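Local atomic coordinates of enoyl-acyl carrier protein reductase (Uncultured bacterium, PDB entry 6KIA), a protein that probably catalyses the NADH-dependent reduction of enoyl-acyl carrier protein in fatty acid synthesis. Residues G97-T102 with W120-K125. Residues are numbered along the deposited sequence; the frame is centred on the assembly and turned at random.
Sequences GEPTPT and WAHIEK
Glu98, on the loop before the short helix 101-105, meets His122 in the first turn of the long helix 120-146, a surface loop-to-helix contact in a protein with a Rossmann-type dinucleotide-binding fold. Glu98 OE1 stands 3.4 Å from CE1 of His122, at the edge of the ring. The carboxylate and imidazole are nearly coplanar, so they meet edge to edge, without stacking. Lys125, three residues further along the helix, brings its chain, bent at its third torsion, near the same carboxylate: its NZ lies 4.1 Å from Glu98 OE1, too far for a salt bridge but close enough for a probable attraction.

Pro99 supplies the one hydrogen bond across the contact. The Pro99 O accepts from NE2 of His122 at 2.6 Å, with an N-H...O angle of 166°, short and nearly straight. The imidazole reaches this far because CG is anti to the backbone N of His122 (chi1 -175°), carrying the ring toward the loop. The proline ring crosses the imidazole at about a right angle, with Pro99 CD 4.0 Å from His122 NE2.

Thr100 turns its side chain away from helix 120-146 and N-caps helix 101-105: its OG1 caps a backbone N of the helix while Asp103 OD2 takes the Thr100 N-H, the reciprocal pattern of a capping box. Leu104 packs against Pro99, His122 and Ile123, adding nonpolar cover beside the polar link. At that link, the Pro99 carbonyl oxygen lies almost in the imidazole plane, whereas NE2 is tilted from the carbonyl plane by 27°.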
loop_
_atom_site.group_PDB
_atom_site.type_symbol
_atom_site.label_atom_id
_atom_site.label_comp_id
_atom_site.label_asym_id
_atom_site.label_seq_id
_atom_site.Cartn_x
_atom_site.Cartn_y
_atom_site.Cartn_z
ATOM N N GLY A 97 28.785 -12.314 -11.871
ATOM C CA GLY A 97 28.938 -12.715 -13.256
ATOM C C GLY A 97 27.877 -13.640 -13.824
ATOM O O GLY A 97 28.008 -14.091 -14.959
ATOM N N GLU A 98 26.844 -13.951 -13.049
ATOM C CA GLU A 98 25.804 -14.870 -13.520
ATOM C C GLU A 98 24.494 -14.127 -13.800
ATOM O O GLU A 98 24.292 -13.014 -13.301
ATOM C CB GLU A 98 25.587 -15.999 -12.507
ATOM C CG GLU A 98 26.880 -16.648 -12.031
ATOM C CD GLU A 98 26.644 -17.859 -11.141
ATOM O OE1 GLU A 98 25.468 -18.243 -10.948
ATOM O OE2 GLU A 98 27.635 -18.420 -10.623
ATOM N N PRO A 99 23.596 -14.738 -14.599
ATOM C CA PRO A 99 22.362 -14.018 -14.933
ATOM C C PRO A 99 21.492 -13.736 -13.712
ATOM O O PRO A 99 21.462 -14.538 -12.765
ATOM C CB PRO A 99 21.635 -14.984 -15.883
ATOM C CG PRO A 99 22.711 -15.830 -16.468
ATOM C CD PRO A 99 23.752 -15.976 -15.387
ATOM N N THR A 100 20.809 -12.594 -13.734
ATOM C CA THR A 100 19.781 -12.276 -12.744
ATOM C C THR A 100 18.469 -12.881 -13.245
ATOM O O THR A 100 18.376 -13.255 -14.415
ATOM C CB THR A 100 19.619 -10.753 -12.555
ATOM O OG1 THR A 100 19.138 -10.167 -13.771
ATOM C CG2 THR A 100 20.945 -10.118 -12.156
ATOM N N PRO A 101 17.447 -12.970 -12.378
ATOM C CA PRO A 101 16.125 -13.382 -12.879
ATOM C C PRO A 101 15.647 -12.475 -14.019
ATOM O O PRO A 101 15.043 -12.950 -14.997
ATOM C CB PRO A 101 15.222 -13.233 -11.648
ATOM C CG PRO A 101 16.177 -13.470 -10.473
ATOM C CD PRO A 101 17.485 -12.856 -10.906
ATOM N N THR A 102 15.945 -11.181 -13.912
ATOM C CA THR A 102 15.581 -10.228 -14.961
ATOM C C THR A 102 16.267 -10.604 -16.286
ATOM O O THR A 102 15.633 -10.582 -17.356
ATOM C CB THR A 102 15.943 -8.781 -14.566
ATOM O OG1 THR A 102 15.180 -8.404 -13.411
ATOM C CG2 THR A 102 15.599 -7.828 -15.692
ATOM N N TRP A 120 14.548 -22.866 -12.244
ATOM C CA TRP A 120 14.172 -22.514 -10.887
ATOM C C TRP A 120 15.289 -22.708 -9.878
ATOM O O TRP A 120 15.298 -22.044 -8.847
ATOM C CB TRP A 120 12.933 -23.298 -10.454
ATOM C CG TRP A 120 11.687 -22.844 -11.188
ATOM C CD1 TRP A 120 10.996 -23.539 -12.146
ATOM C CD2 TRP A 120 11.029 -21.574 -11.064
ATOM N NE1 TRP A 120 9.932 -22.787 -12.604
ATOM C CE2 TRP A 120 9.930 -21.579 -11.950
ATOM C CE3 TRP A 120 11.251 -20.437 -10.275
ATOM C CZ2 TRP A 120 9.068 -20.494 -12.075
ATOM C CZ3 TRP A 120 10.385 -19.358 -10.402
ATOM C CH2 TRP A 120 9.312 -19.397 -11.293
ATOM N N ALA A 121 16.239 -23.592 -10.177
ATOM C CA ALA A 121 17.411 -23.760 -9.326
ATOM C C ALA A 121 18.227 -22.478 -9.306
ATOM O O ALA A 121 18.624 -21.995 -8.229
ATOM C CB ALA A 121 18.252 -24.922 -9.806
ATOM N N HIS A 122 18.443 -21.903 -10.489
ATOM C CA HIS A 122 19.201 -20.666 -10.566
ATOM C C HIS A 122 18.423 -19.524 -9.903
ATOM O O HIS A 122 19.005 -18.696 -9.195
ATOM C CB HIS A 122 19.541 -20.295 -12.008
ATOM C CG HIS A 122 20.427 -19.094 -12.115
ATOM N ND1 HIS A 122 21.731 -19.091 -11.666
ATOM C CD2 HIS A 122 20.182 -17.841 -12.563
ATOM C CE1 HIS A 122 22.263 -17.899 -11.868
ATOM N NE2 HIS A 122 21.341 -17.120 -12.409
ATOM N N ILE A 123 17.109 -19.494 -10.114
ATOM C CA ILE A 123 16.302 -18.436 -9.517
ATOM C C ILE A 123 16.385 -18.519 -7.993
ATOM O O ILE A 123 16.412 -17.493 -7.310
ATOM C CB ILE A 123 14.840 -18.494 -9.994
ATOM C CG1 ILE A 123 14.744 -17.941 -11.420
ATOM C CG2 ILE A 123 13.926 -17.662 -9.083
ATOM C CD1 ILE A 123 13.430 -18.194 -12.068
ATOM N N GLU A 124 16.427 -19.737 -7.463
ATOM C CA GLU A 124 16.548 -19.936 -6.023
ATOM C C GLU A 124 17.904 -19.429 -5.518
ATOM O O GLU A 124 18.003 -18.804 -4.444
ATOM C CB GLU A 124 16.372 -21.412 -5.669
ATOM C CG GLU A 124 16.606 -21.720 -4.193
ATOM C CD GLU A 124 15.760 -20.855 -3.271
ATOM O OE1 GLU A 124 14.528 -20.794 -3.467
ATOM O OE2 GLU A 124 16.329 -20.233 -2.349
ATOM N N LYS A 125 18.951 -19.700 -6.291
ATOM C CA LYS A 125 20.265 -19.143 -5.966
ATOM C C LYS A 125 20.248 -17.612 -5.876
ATOM O O LYS A 125 20.781 -17.000 -4.932
ATOM C CB LYS A 125 21.288 -19.612 -6.988
ATOM C CG LYS A 125 22.719 -19.202 -6.698
ATOM C CD LYS A 125 23.659 -19.833 -7.712
ATOM C CE LYS A 125 23.103 -21.171 -8.200
ATOM N NZ LYS A 125 23.689 -21.622 -9.490
#